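Local coordinates for protein coenzyme A transferase (PDB 3QLI) that probably transfers coenzyme A from an acyl-CoA to a carboxylate such as acetate, at residues Ile18-Leu21 with Tyr22-Leu26; Ala59-Ala62 with Thr63-Asp66; Val104-Ala107 with Leu108-Gly112; Pro132-Leu135 with Ala136-Gly140; Gln300-Tyr303 with Glu304-Asp308. All coordinates share one frame; numbering follows the deposited sequence.

How the contacts relate
The five contacts are local, each within one helix or at its C-terminal end, and they follow one another in series along the chain. Contacts 1 to 4 belong to the N-terminal domain, whose parallel six-stranded sheet has strands 41-44, 70-74, 94-98 and 143-148 between or just after their helices; contact 5 lies in the C-terminal domain. None touches another. Contacts 2 and 3 have the closest centres, about 21 Å apart, whereas those of contacts 1 and 3 are about 41 Å apart. Contact 3 holds a CoA-binding arginine, contact 4 reaches the second subunit, and contacts 1 and 2 lie away from the known CoA sites.

Contact 1. Residues Ile18-Leu21 with Tyr22-Leu26; sequences IRAL and YDEKL
L21 sends its CD2 methyl obliquely past the carboxylate of E24, the nearest approach being 4.1 Å from L21 CD2 to E24 OE2, one turn along helix 18-25. The first torsion of E24 (chi1 -57°) keeps CG beside its own backbone N and so sets it over the preceding turn, E24 CG lying 3.0 Å from A20 O; the rest of the chain runs on extended. The same backbone oxygen accepts the N-H of E24, at 3.1 Å from E24 N to A20 O.

K25 covers the next carbonyl in a similar way. Its methylenes run over the oxygen of L21, K25 CG coming within 3.4 Å of L21 O, while K25 N donates to that oxygen at 3.0 Å. The chain then turns at its last torsion, and the ammonium group is held by V199 O. Y22 swings the other way: its CG is anti to the backbone N (chi1 -164°), which carries the ring off the helix and lets the hydroxyl bond to E204.

This is a short amphipathic surface helix. R19, D23 and E24 form its exposed side, while Y22 and K25 rest on I202 of strand 201-204, an outermost strand of the parallel sheet, and L21 and Y22 pack on I196 in a neighbouring loop.

Contact 2. Residues Ala59-Ala62 with Thr63-Asp66; sequences ADRA and TRGD
R61 and D66 meet across a Schellman motif that ends helix 52-63, with G65 at positive phi as the first residue to leave the helix. Two backbone bonds close the turn: D66 N donates to R61 O at 2.9 Å, and G65 N reaches A62 O from well above the carbonyl plane.

The turn brings D66 back to the edge of the R61 guanidinium. There CG stands anti to the backbone N of D66 (chi1 -178°), and the carboxylate forms a salt bridge, 2.8 Å from R61 NE to D66 OD2. The two planes are 52° apart, and NE meets the oxygen from above the carboxylate plane. D66 O adds weak bonds from R61 NE and NH2. The R61 chain is bent at chi3 (145°), and NH1 is bonded to the carbonyls of V33 and I36, so NE and NH1 are the firmly bonded ends of this buried group.

R64 folds back along the helix instead. Its bend at chi3, together with the turned head, lays one guanidinium face over the backbone, with R61 CA off-centre and 3.8 Å above the plane. On another side of the helix a water bridges D60 and T63, 2.7 Å from D60 OD1 and 2.8 Å from T63 OG1.

Contact 3. Residues Val104-Ala107 with Leu108-Gly112; sequences VERA and LIRRG
The R106 and R110 side chains run side by side, one turn apart on helix 103-114, their guanidinium planes 53° apart. One face of the R110 group covers the aliphatic root of R106, R110 NH1 standing 3.9 Å from R106 CB. The R106 group, in turn, has R110 NH1 near its plane at the edge, 4.3 Å from R106 NE.

A water lies in the plane of the R106 guanidinium at its edge and joins the pair, accepting from R106 NE at 3.0 Å and from R110 NH1 at 3.2 Å. R110 reaches this position with an extended chain from CG to NE, its methylenes passing over the R106 carbonyl, whereas a bend at chi3 (-66°) places R106 NE beside the shared water.

On the neighbouring flank I109 lays CG1 3.1 Å from E105 O, the oxygen that also accepts the N-H of I109. The carboxylate of E105 is buried and held by Y74, T77 and the backbone N of T102.

R106 contacts CoA in a structure of this protein, and its side chain lies near A103 and E350 of the same site. The two charges probably raise the positive potential here, which would suit an anionic cofactor, while the water that accepts from both probably eases their closeness.

Contact 4. Residues Pro132-Leu135 with Ala136-Gly140; sequences PRLL and AEEIG
L134 and I139 pack obliquely where helix 131-139 widens into a pi-type turn, L134 CG lying 4.1 Å from I139 CD1. The same methyl meets L135, which runs alongside I139 and points the same way, at 4.1 Å from L135 CD2 to I139 CD1. The wider turn accompanies this packing: I139 N donates to L134 O, five residues back, at 2.9 Å and nearly straight along the carbonyl. G140 N then bonds to L135 O, also across five residues, and its positive phi takes the chain out of the helix. These apolar groups pack closely, continuing onto Y73 of strand 70-74 and M99.

The polar side is looser. R133 is extended, with CG anti to its backbone N (chi1 173°), and passes obliquely between two glutamates. Its salt bridge to E137 is long, 3.7 Å from R133 NE to E137 OE1, and the nearest oxygen of E138 lies well out of the guanidinium plane, at 4.0 Å from R133 NH2 to E138 OE2. Stronger partners lie elsewhere: E137 pairs with R168, while Y371 of the second subunit takes R133 NH1 on its backbone oxygen and E138 OE2 on its hydroxyl, and offers its ring to R133 as a cation-pi partner.

The helix ends in a pi-type C-terminal turn. Packed against the parallel sheet on one side and reaching the dimer interface on another, it is a layer helix of the alpha/beta N-terminal domain.

Contact 5. Residues Gln300-Tyr303 with Glu304-Asp308; sequences QEMY and EYLND
E304 bends back over Q300 along helix 300-306. E304 CB sits 3.5 Å from Q300 O, and E304 CG, placed beside the backbone N (chi1 -68°), comes nearer still, 3.3 Å from Q300 O. That oxygen also accepts the N-H of E304, 2.9 Å from E304 N to Q300 O, in an almost straight bond. The extended chain then carries E304 CD to 3.6 Å from Q300 CG. At the tip, E304 OE1 rests 3.2 Å from Q300 CG and remains close to the amide carbon, while E304 OE2 lies 3.9 Å from Q300 O, with E301 CA slightly farther. The carboxylate and amide planes are only 15° apart, although the two side chains cross obliquely, so the pair meets through near-parallel flat groups and methylenes on the solvent-facing side.

On the buried side L306 turns its branch onto the preceding turn: L306 CG is 3.2 Å from M302 O, and L306 CD1 meets the M302 CE methyl at 4.3 Å. L306 N binds Y303 O from above the carbonyl plane and makes a weak bond to M302 O.

M302 packs on P268 and V271 of helix 268-276 and, with L306, on A296 of strand 295-296. Y303 hydrogen-bonds through its hydroxyl to I210 and G298, and Y305 lies on V271 and I274 of that same helix, forming a cation-pi contact with R275.

Contact 1. Residues Ile18-Leu21 with Tyr22-Leu26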
loop_
_atom_site.group_PDB
_atom_site.type_symbol
_atom_site.label_atom_id
_atom_site.label_comp_id
_atom_site.label_asym_id
_atom_site.label_seq_id
_atom_site.Cartn_x
_atom_site.Cartn_y
_atom_site.Cartn_z
ATOM N N ILE A 18 10.423 -18.885 -41.216
ATOM C CA ILE A 18 10.178 -19.284 -39.830
ATOM C C ILE A 18 10.363 -20.776 -39.601
ATOM O O ILE A 18 10.748 -21.199 -38.520
ATOM C CB ILE A 18 8.767 -18.873 -39.357
ATOM C CG1 ILE A 18 7.697 -19.599 -40.172
ATOM C CG2 ILE A 18 8.598 -17.365 -39.444
ATOM C CD1 ILE A 18 6.291 -19.368 -39.678
ATOM N N ARG A 19 10.077 -21.585 -40.607
ATOM C CA ARG A 19 10.289 -23.014 -40.442
ATOM C C ARG A 19 11.781 -23.335 -40.419
ATOM O O ARG A 19 12.217 -24.234 -39.708
ATOM C CB ARG A 19 9.532 -23.814 -41.500
ATOM C CG ARG A 19 8.055 -23.906 -41.184
ATOM C CD ARG A 19 7.293 -24.616 -42.280
ATOM N NE ARG A 19 7.380 -23.891 -43.539
ATOM C CZ ARG A 19 6.715 -24.231 -44.636
ATOM N NH1 ARG A 19 5.908 -25.287 -44.613
ATOM N NH2 ARG A 19 6.852 -23.517 -45.744
ATOM N N ALA A 20 12.563 -22.563 -41.165
ATOM C CA ALA A 20 14.010 -22.698 -41.124
ATOM C C ALA A 20 14.532 -22.265 -39.757
ATOM O O ALA A 20 15.435 -22.895 -39.201
ATOM C CB ALA A 20 14.667 -21.879 -42.240
ATOM N N LEU A 21 13.966 -21.192 -39.214
ATOM C CA LEU A 21 14.389 -20.720 -37.901
ATOM C C LEU A 21 14.003 -21.743 -36.839
ATOM O O LEU A 21 14.779 -22.017 -35.929
ATOM C CB LEU A 21 13.767 -19.359 -37.574
ATOM C CG LEU A 21 14.200 -18.184 -38.449
ATOM C CD1 LEU A 21 13.523 -16.884 -38.012
ATOM C CD2 LEU A 21 15.715 -18.049 -38.408
ATOM N N TYR A 22 12.804 -22.308 -36.964
ATOM C CA TYR A 22 12.317 -23.280 -35.992
ATOM C C TYR A 22 13.246 -24.488 -35.944
ATOM O O TYR A 22 13.591 -24.991 -34.871
ATOM C CB TYR A 22 10.912 -23.726 -36.365
ATOM C CG TYR A 22 10.133 -24.430 -35.276
ATOM C CD1 TYR A 22 9.235 -23.732 -34.472
ATOM C CD2 TYR A 22 10.270 -25.798 -35.066
ATOM C CE1 TYR A 22 8.495 -24.380 -33.489
ATOM C CE2 TYR A 22 9.538 -26.452 -34.082
ATOM C CZ TYR A 22 8.655 -25.736 -33.292
ATOM O OH TYR A 22 7.923 -26.377 -32.314
ATOM N N ASP A 23 13.653 -24.948 -37.123
ATOM C CA ASP A 23 14.494 -26.128 -37.221
ATOM C C ASP A 23 15.886 -25.861 -36.660
ATOM O O ASP A 23 16.482 -26.739 -36.042
ATOM C CB ASP A 23 14.573 -26.618 -38.667
ATOM C CG ASP A 23 13.215 -27.014 -39.217
ATOM O OD1 ASP A 23 12.457 -27.733 -38.527
ATOM O OD2 ASP A 23 12.900 -26.588 -40.346
ATOM N N GLU A 24 16.399 -24.653 -36.866
ATOM C CA GLU A 24 17.689 -24.278 -36.291
ATOM C C GLU A 24 17.636 -24.219 -34.760
ATOM O O GLU A 24 18.570 -24.644 -34.087
ATOM C CB GLU A 24 18.160 -22.937 -36.846
ATOM C CG GLU A 24 18.277 -22.902 -38.366
ATOM C CD GLU A 24 18.586 -21.510 -38.891
ATOM O OE1 GLU A 24 18.533 -21.308 -40.127
ATOM O OE2 GLU A 24 18.880 -20.617 -38.065
ATOM N N LYS A 25 16.535 -23.702 -34.217
ATOM C CA LYS A 25 16.400 -23.501 -32.770
ATOM C C LYS A 25 15.919 -24.726 -31.997
ATOM O O LYS A 25 16.127 -24.819 -30.782
ATOM C CB LYS A 25 15.449 -22.326 -32.492
ATOM C CG LYS A 25 16.000 -20.964 -32.900
ATOM C CD LYS A 25 14.875 -19.944 -33.007
ATOM C CE LYS A 25 15.334 -18.664 -33.700
ATOM N NZ LYS A 25 16.266 -17.858 -32.885
ATOM N N LEU A 26 15.257 -25.648 -32.690
ATOM C CA LEU A 26 14.687 -26.820 -32.054
ATOM C C LEU A 26 15.806 -27.732 -31.558
ATOM O O LEU A 26 16.751 -28.015 -32.300
ATOM C CB LEU A 26 13.789 -27.585 -33.042
ATOM C CG LEU A 26 13.129 -28.865 -32.518
ATOM C CD1 LEU A 26 12.105 -28.571 -31.416
ATOM C CD2 LEU A 26 12.467 -29.657 -33.657
#

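Contact 2. Residues Ala59-Ala62 with Thr63-Asp66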
loop_
_atom_site.group_PDB
_atom_site.type_symbol
_atom_site.label_atom_id
_atom_site.label_comp_id
_atom_site.label_asym_id
_atom_site.label_seq_id
_atom_site.Cartn_x
_atom_site.Cartn_y
_atom_site.Cartn_z
ATOM N N ALA A 59 17.344 -30.015 -13.632
ATOM C CA ALA A 59 17.550 -30.753 -12.385
ATOM C C ALA A 59 18.574 -31.876 -12.591
ATOM O O ALA A 59 19.460 -32.095 -11.755
ATOM C CB ALA A 59 16.226 -31.331 -11.871
ATOM N N ASP A 60 18.441 -32.598 -13.697
ATOM C CA ASP A 60 19.406 -33.641 -14.035
ATOM C C ASP A 60 20.826 -33.079 -14.137
ATOM O O ASP A 60 21.807 -33.720 -13.717
ATOM C CB ASP A 60 19.004 -34.343 -15.341
ATOM C CG ASP A 60 17.711 -35.145 -15.211
ATOM O OD1 ASP A 60 17.164 -35.252 -14.088
ATOM O OD2 ASP A 60 17.236 -35.676 -16.247
ATOM N N ARG A 61 20.943 -31.867 -14.673
ATOM C CA ARG A 61 22.238 -31.225 -14.800
ATOM C C ARG A 61 22.872 -30.980 -13.422
ATOM O O ARG A 61 24.078 -31.175 -13.229
ATOM C CB ARG A 61 22.108 -29.920 -15.595
ATOM C CG ARG A 61 23.343 -29.589 -16.376
ATOM C CD ARG A 61 23.283 -28.251 -17.090
ATOM N NE ARG A 61 24.616 -27.669 -17.062
ATOM C CZ ARG A 61 24.911 -26.401 -17.316
ATOM N NH1 ARG A 61 23.962 -25.541 -17.669
ATOM N NH2 ARG A 61 26.174 -26.004 -17.234
ATOM N N ALA A 62 22.050 -30.562 -12.465
ATOM C CA ALA A 62 22.493 -30.387 -11.091
ATOM C C ALA A 62 22.850 -31.740 -10.476
ATOM O O ALA A 62 23.860 -31.878 -9.785
ATOM C CB ALA A 62 21.402 -29.691 -10.272
ATOM N N THR A 63 22.018 -32.742 -10.724
ATOM C CA THR A 63 22.278 -34.082 -10.194
ATOM C C THR A 63 23.649 -34.610 -10.616
ATOM O O THR A 63 24.365 -35.229 -9.821
ATOM C CB THR A 63 21.176 -35.064 -10.625
ATOM O OG1 THR A 63 19.934 -34.633 -10.066
ATOM C CG2 THR A 63 21.484 -36.480 -10.126
ATOM N N ARG A 64 24.018 -34.344 -11.864
ATOM C CA ARG A 64 25.302 -34.770 -12.409
ATOM C C ARG A 64 26.456 -33.880 -11.962
ATOM O O ARG A 64 27.600 -34.129 -12.321
ATOM C CB ARG A 64 25.255 -34.789 -13.943
ATOM C CG ARG A 64 24.252 -35.768 -14.532
ATOM C CD ARG A 64 24.439 -35.931 -16.048
ATOM N NE ARG A 64 24.451 -34.661 -16.782
ATOM C CZ ARG A 64 23.377 -34.086 -17.331
ATOM N NH1 ARG A 64 22.182 -34.653 -17.230
ATOM N NH2 ARG A 64 23.498 -32.935 -17.981
ATOM N N GLY A 65 26.149 -32.824 -11.210
ATOM C CA GLY A 65 27.161 -31.910 -10.712
ATOM C C GLY A 65 27.730 -30.986 -11.776
ATOM O O GLY A 65 28.864 -30.532 -11.660
ATOM N N ASP A 66 26.933 -30.691 -12.799
ATOM C CA ASP A 66 27.397 -29.955 -13.975
ATOM C C ASP A 66 26.950 -28.484 -13.957
ATOM O O ASP A 66 27.173 -27.745 -14.918
ATOM C CB ASP A 66 26.901 -30.669 -15.241
ATOM C CG ASP A 66 27.371 -30.010 -16.529
ATOM O OD1 ASP A 66 28.591 -29.789 -16.682
ATOM O OD2 ASP A 66 26.516 -29.736 -17.412
HETATM O O HOH W 1 17.648 -35.409 -11.438
#

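Contact 3. Residues Val104-Ala107 with Leu108-Gly112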
loop_
_atom_site.group_PDB
_atom_site.type_symbol
_atom_site.label_atom_id
_atom_site.label_comp_id
_atom_site.label_asym_id
_atom_site.label_seq_id
_atom_site.Cartn_x
_atom_site.Cartn_y
_atom_site.Cartn_z
ATOM N N VAL A 104 4.974 -25.936 -1.400
ATOM C CA VAL A 104 6.270 -26.521 -1.763
ATOM C C VAL A 104 7.428 -25.937 -0.937
ATOM O O VAL A 104 8.269 -26.678 -0.425
ATOM C CB VAL A 104 6.562 -26.352 -3.274
ATOM C CG1 VAL A 104 7.975 -26.812 -3.607
ATOM C CG2 VAL A 104 5.520 -27.099 -4.104
ATOM N N GLU A 105 7.475 -24.614 -0.810
ATOM C CA GLU A 105 8.533 -23.961 -0.040
ATOM C C GLU A 105 8.365 -24.175 1.469
ATOM O O GLU A 105 9.346 -24.294 2.198
ATOM C CB GLU A 105 8.587 -22.459 -0.344
ATOM C CG GLU A 105 9.074 -22.118 -1.732
ATOM C CD GLU A 105 8.011 -22.325 -2.801
ATOM O OE1 GLU A 105 6.803 -22.310 -2.479
ATOM O OE2 GLU A 105 8.393 -22.496 -3.978
ATOM N N ARG A 106 7.124 -24.180 1.943
ATOM C CA ARG A 106 6.884 -24.498 3.349
ATOM C C ARG A 106 7.499 -25.855 3.714
ATOM O O ARG A 106 8.173 -25.978 4.741
ATOM C CB ARG A 106 5.388 -24.469 3.672
ATOM C CG ARG A 106 4.813 -23.064 3.716
ATOM C CD ARG A 106 3.463 -23.017 4.441
ATOM N NE ARG A 106 2.426 -23.754 3.730
ATOM C CZ ARG A 106 1.636 -23.240 2.792
ATOM N NH1 ARG A 106 1.754 -21.969 2.423
ATOM N NH2 ARG A 106 0.721 -24.004 2.217
ATOM N N ALA A 107 7.284 -26.863 2.872
ATOM C CA ALA A 107 7.883 -28.186 3.095
ATOM C C ALA A 107 9.421 -28.139 3.123
ATOM O O ALA A 107 10.066 -28.740 3.983
ATOM C CB ALA A 107 7.394 -29.183 2.042
ATOM N N LEU A 108 10.013 -27.421 2.178
ATOM C CA LEU A 108 11.463 -27.269 2.155
ATOM C C LEU A 108 11.962 -26.554 3.403
ATOM O O LEU A 108 12.968 -26.961 3.999
ATOM C CB LEU A 108 11.895 -26.468 0.926
ATOM C CG LEU A 108 11.698 -27.100 -0.449
ATOM C CD1 LEU A 108 11.992 -26.074 -1.538
ATOM C CD2 LEU A 108 12.598 -28.323 -0.593
ATOM N N ILE A 109 11.287 -25.470 3.784
ATOM C CA ILE A 109 11.769 -24.648 4.898
ATOM C C ILE A 109 11.785 -25.460 6.182
ATOM O O ILE A 109 12.756 -25.431 6.949
ATOM C CB ILE A 109 10.889 -23.409 5.129
ATOM C CG1 ILE A 109 11.027 -22.431 3.962
ATOM C CG2 ILE A 109 11.277 -22.718 6.447
ATOM C CD1 ILE A 109 10.040 -21.266 4.016
ATOM N N ARG A 110 10.700 -26.192 6.403
ATOM C CA ARG A 110 10.554 -26.988 7.614
ATOM C C ARG A 110 11.577 -28.117 7.646
ATOM O O ARG A 110 12.196 -28.374 8.682
ATOM C CB ARG A 110 9.121 -27.508 7.746
ATOM C CG ARG A 110 8.143 -26.412 8.187
ATOM C CD ARG A 110 6.692 -26.737 7.855
ATOM N NE ARG A 110 5.819 -25.642 8.264
ATOM C CZ ARG A 110 4.598 -25.432 7.787
ATOM N NH1 ARG A 110 4.091 -26.250 6.872
ATOM N NH2 ARG A 110 3.883 -24.404 8.228
ATOM N N ARG A 111 11.781 -28.764 6.506
ATOM C CA ARG A 111 12.753 -29.839 6.419
ATOM C C ARG A 111 14.148 -29.297 6.715
ATOM O O ARG A 111 14.943 -29.942 7.396
ATOM C CB ARG A 111 12.721 -30.482 5.034
ATOM C CG ARG A 111 13.682 -31.643 4.867
ATOM C CD ARG A 111 13.492 -32.322 3.523
ATOM N NE ARG A 111 14.482 -33.369 3.295
ATOM C CZ ARG A 111 14.445 -34.222 2.278
ATOM N NH1 ARG A 111 13.462 -34.158 1.392
ATOM N NH2 ARG A 111 15.388 -35.144 2.149
ATOM N N GLY A 112 14.436 -28.105 6.202
ATOM C CA GLY A 112 15.729 -27.482 6.413
ATOM C C GLY A 112 16.014 -27.181 7.870
ATOM O O GLY A 112 17.128 -27.396 8.347
HETATM O O HOH W 2 1.950 -26.586 4.494
#

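Contact 4. Residues Pro132-Leu135 with Ala136-Gly140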
loop_
_atom_site.group_PDB
_atom_site.type_symbol
_atom_site.label_atom_id
_atom_site.label_comp_id
_atom_site.label_asym_id
_atom_site.label_seq_id
_atom_site.Cartn_x
_atom_site.Cartn_y
_atom_site.Cartn_z
ATOM N N PRO A 132 7.725 -7.391 -12.957
ATOM C CA PRO A 132 8.397 -7.243 -14.252
ATOM C C PRO A 132 9.637 -6.367 -14.123
ATOM O O PRO A 132 10.723 -6.740 -14.576
ATOM C CB PRO A 132 7.319 -6.575 -15.135
ATOM C CG PRO A 132 6.000 -7.005 -14.498
ATOM C CD PRO A 132 6.309 -6.966 -13.010
ATOM N N ARG A 133 9.493 -5.227 -13.460
ATOM C CA ARG A 133 10.619 -4.318 -13.316
ATOM C C ARG A 133 11.678 -4.866 -12.373
ATOM O O ARG A 133 12.875 -4.713 -12.604
ATOM C CB ARG A 133 10.138 -2.966 -12.809
ATOM C CG ARG A 133 11.276 -2.036 -12.489
ATOM C CD ARG A 133 10.777 -0.850 -11.703
ATOM N NE ARG A 133 11.900 -0.045 -11.256
ATOM C CZ ARG A 133 11.753 1.121 -10.650
ATOM N NH1 ARG A 133 10.529 1.581 -10.431
ATOM N NH2 ARG A 133 12.818 1.805 -10.269
ATOM N N LEU A 134 11.250 -5.502 -11.297
ATOM C CA LEU A 134 12.217 -5.989 -10.322
ATOM C C LEU A 134 13.065 -7.110 -10.913
ATOM O O LEU A 134 14.291 -7.109 -10.767
ATOM C CB LEU A 134 11.518 -6.446 -9.033
ATOM C CG LEU A 134 12.366 -6.582 -7.764
ATOM C CD1 LEU A 134 12.668 -5.229 -7.142
ATOM C CD2 LEU A 134 11.609 -7.439 -6.778
ATOM N N LEU A 135 12.427 -8.062 -11.590
ATOM C CA LEU A 135 13.189 -9.155 -12.189
ATOM C C LEU A 135 14.126 -8.662 -13.298
ATOM O O LEU A 135 15.287 -9.074 -13.395
ATOM C CB LEU A 135 12.239 -10.233 -12.730
ATOM C CG LEU A 135 11.574 -11.047 -11.623
ATOM C CD1 LEU A 135 10.322 -11.769 -12.131
ATOM C CD2 LEU A 135 12.580 -12.040 -11.027
ATOM N N ALA A 136 13.618 -7.767 -14.131
ATOM C CA ALA A 136 14.356 -7.344 -15.313
ATOM C C ALA A 136 15.478 -6.388 -14.945
ATOM O O ALA A 136 16.528 -6.364 -15.597
ATOM C CB ALA A 136 13.417 -6.693 -16.311
ATOM N N GLU A 137 15.259 -5.598 -13.899
ATOM C CA GLU A 137 16.134 -4.455 -13.643
ATOM C C GLU A 137 16.976 -4.583 -12.373
ATOM O O GLU A 137 18.186 -4.621 -12.458
ATOM C CB GLU A 137 15.345 -3.137 -13.673
ATOM C CG GLU A 137 14.864 -2.797 -15.086
ATOM C CD GLU A 137 13.998 -1.549 -15.164
ATOM O OE1 GLU A 137 14.055 -0.691 -14.253
ATOM O OE2 GLU A 137 13.250 -1.430 -16.156
ATOM N N GLU A 138 16.356 -4.655 -11.198
ATOM C CA GLU A 138 17.162 -4.762 -9.984
ATOM C C GLU A 138 17.876 -6.099 -9.898
ATOM O O GLU A 138 19.047 -6.164 -9.538
ATOM C CB GLU A 138 16.327 -4.538 -8.724
ATOM C CG GLU A 138 16.184 -3.059 -8.344
ATOM C CD GLU A 138 14.946 -2.445 -8.952
ATOM O OE1 GLU A 138 14.402 -3.027 -9.924
ATOM O OE2 GLU A 138 14.516 -1.382 -8.471
ATOM N N ILE A 139 17.168 -7.167 -10.237
ATOM C CA ILE A 139 17.736 -8.505 -10.113
ATOM C C ILE A 139 18.498 -8.905 -11.366
ATOM O O ILE A 139 19.687 -9.249 -11.303
ATOM C CB ILE A 139 16.632 -9.530 -9.809
ATOM C CG1 ILE A 139 16.019 -9.237 -8.428
ATOM C CG2 ILE A 139 17.187 -10.957 -9.909
ATOM C CD1 ILE A 139 14.676 -9.944 -8.178
ATOM N N GLY A 140 17.814 -8.865 -12.503
ATOM C CA GLY A 140 18.436 -9.208 -13.767
ATOM C C GLY A 140 18.304 -10.699 -14.006
ATOM O O GLY A 140 18.644 -11.504 -13.146
#

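Contact 5. Residues Gln300-Tyr303 with Glu304-Asp308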
loop_
_atom_site.group_PDB
_atom_site.type_symbol
_atom_site.label_atom_id
_atom_site.label_comp_id
_atom_site.label_asym_id
_atom_site.label_seq_id
_atom_site.Cartn_x
_atom_site.Cartn_y
_atom_site.Cartn_z
ATOM N N GLN A 300 -8.413 -28.809 -17.032
ATOM C CA GLN A 300 -8.269 -28.928 -18.479
ATOM C C GLN A 300 -9.398 -28.253 -19.242
ATOM O O GLN A 300 -9.170 -27.623 -20.278
ATOM C CB GLN A 300 -8.178 -30.389 -18.917
ATOM C CG GLN A 300 -7.984 -30.524 -20.420
ATOM C CD GLN A 300 -7.520 -31.907 -20.842
ATOM O OE1 GLN A 300 -6.359 -32.095 -21.238
ATOM N NE2 GLN A 300 -8.425 -32.887 -20.767
ATOM N N GLU A 301 -10.619 -28.408 -18.743
ATOM C CA GLU A 301 -11.771 -27.830 -19.420
ATOM C C GLU A 301 -11.632 -26.315 -19.543
ATOM O O GLU A 301 -11.970 -25.737 -20.572
ATOM C CB GLU A 301 -13.064 -28.172 -18.684
ATOM C CG GLU A 301 -14.183 -27.198 -18.979
ATOM C CD GLU A 301 -15.557 -27.756 -18.660
ATOM O OE1 GLU A 301 -15.991 -27.653 -17.489
ATOM O OE2 GLU A 301 -16.204 -28.290 -19.588
ATOM N N MET A 302 -11.144 -25.669 -18.489
ATOM C CA MET A 302 -10.963 -24.223 -18.539
ATOM C C MET A 302 -9.810 -23.851 -19.470
ATOM O O MET A 302 -9.908 -22.897 -20.241
ATOM C CB MET A 302 -10.705 -23.640 -17.148
ATOM C CG MET A 302 -10.573 -22.126 -17.174
ATOM S SD MET A 302 -9.729 -21.450 -15.734
ATOM C CE MET A 302 -8.030 -21.717 -16.216
ATOM N N TYR A 303 -8.705 -24.591 -19.389
ATOM C CA TYR A 303 -7.564 -24.302 -20.256
ATOM C C TYR A 303 -7.931 -24.389 -21.748
ATOM O O TYR A 303 -7.531 -23.530 -22.552
ATOM C CB TYR A 303 -6.386 -25.239 -19.951
ATOM C CG TYR A 303 -5.805 -25.135 -18.551
ATOM C CD1 TYR A 303 -5.536 -23.900 -17.971
ATOM C CD2 TYR A 303 -5.505 -26.285 -17.815
ATOM C CE1 TYR A 303 -4.989 -23.810 -16.691
ATOM C CE2 TYR A 303 -4.967 -26.206 -16.532
ATOM C CZ TYR A 303 -4.709 -24.967 -15.977
ATOM O OH TYR A 303 -4.160 -24.882 -14.714
ATOM N N GLU A 304 -8.669 -25.433 -22.124
ATOM C CA GLU A 304 -9.082 -25.617 -23.515
ATOM C C GLU A 304 -9.949 -24.457 -23.984
ATOM O O GLU A 304 -9.830 -23.986 -25.122
ATOM C CB GLU A 304 -9.833 -26.940 -23.690
ATOM C CG GLU A 304 -8.957 -28.172 -23.507
ATOM C CD GLU A 304 -9.759 -29.465 -23.359
ATOM O OE1 GLU A 304 -9.141 -30.553 -23.425
ATOM O OE2 GLU A 304 -10.999 -29.397 -23.168
ATOM N N TYR A 305 -10.817 -23.998 -23.093
ATOM C CA TYR A 305 -11.733 -22.909 -23.404
ATOM C C TYR A 305 -11.022 -21.585 -23.734
ATOM O O TYR A 305 -11.537 -20.779 -24.506
ATOM C CB TYR A 305 -12.738 -22.709 -22.260
ATOM C CG TYR A 305 -13.794 -21.676 -22.589
ATOM C CD1 TYR A 305 -14.855 -21.985 -23.442
ATOM C CD2 TYR A 305 -13.732 -20.393 -22.057
ATOM C CE1 TYR A 305 -15.824 -21.040 -23.755
ATOM C CE2 TYR A 305 -14.692 -19.444 -22.367
ATOM C CZ TYR A 305 -15.736 -19.776 -23.216
ATOM O OH TYR A 305 -16.698 -18.834 -23.524
ATOM N N LEU A 306 -9.840 -21.364 -23.169
ATOM C CA LEU A 306 -9.125 -20.105 -23.398
ATOM C C LEU A 306 -8.562 -20.022 -24.796
ATOM O O LEU A 306 -8.261 -18.941 -25.280
ATOM C CB LEU A 306 -7.968 -19.937 -22.406
ATOM C CG LEU A 306 -8.329 -20.156 -20.938
ATOM C CD1 LEU A 306 -7.077 -19.960 -20.077
ATOM C CD2 LEU A 306 -9.447 -19.210 -20.516
ATOM N N ASN A 307 -8.412 -21.169 -25.444
ATOM C CA ASN A 307 -7.748 -21.210 -26.737
ATOM C C ASN A 307 -8.441 -20.338 -27.785
ATOM O O ASN A 307 -9.586 -20.581 -28.136
ATOM C CB ASN A 307 -7.635 -22.660 -27.218
ATOM C CG ASN A 307 -6.717 -22.807 -28.411
ATOM O OD1 ASN A 307 -5.503 -22.584 -28.311
ATOM N ND2 ASN A 307 -7.290 -23.186 -29.555
ATOM N N ASP A 308 -7.746 -19.310 -28.265
ATOM C CA ASP A 308 -8.246 -18.481 -29.362
ATOM C C ASP A 308 -9.555 -17.784 -29.046
ATOM O O ASP A 308 -10.356 -17.537 -29.946
ATOM C CB ASP A 308 -8.460 -19.330 -30.620
ATOM C CG ASP A 308 -7.163 -19.695 -31.301
ATOM O OD1 ASP A 308 -6.286 -18.819 -31.414
ATOM O OD2 ASP A 308 -7.022 -20.860 -31.725
#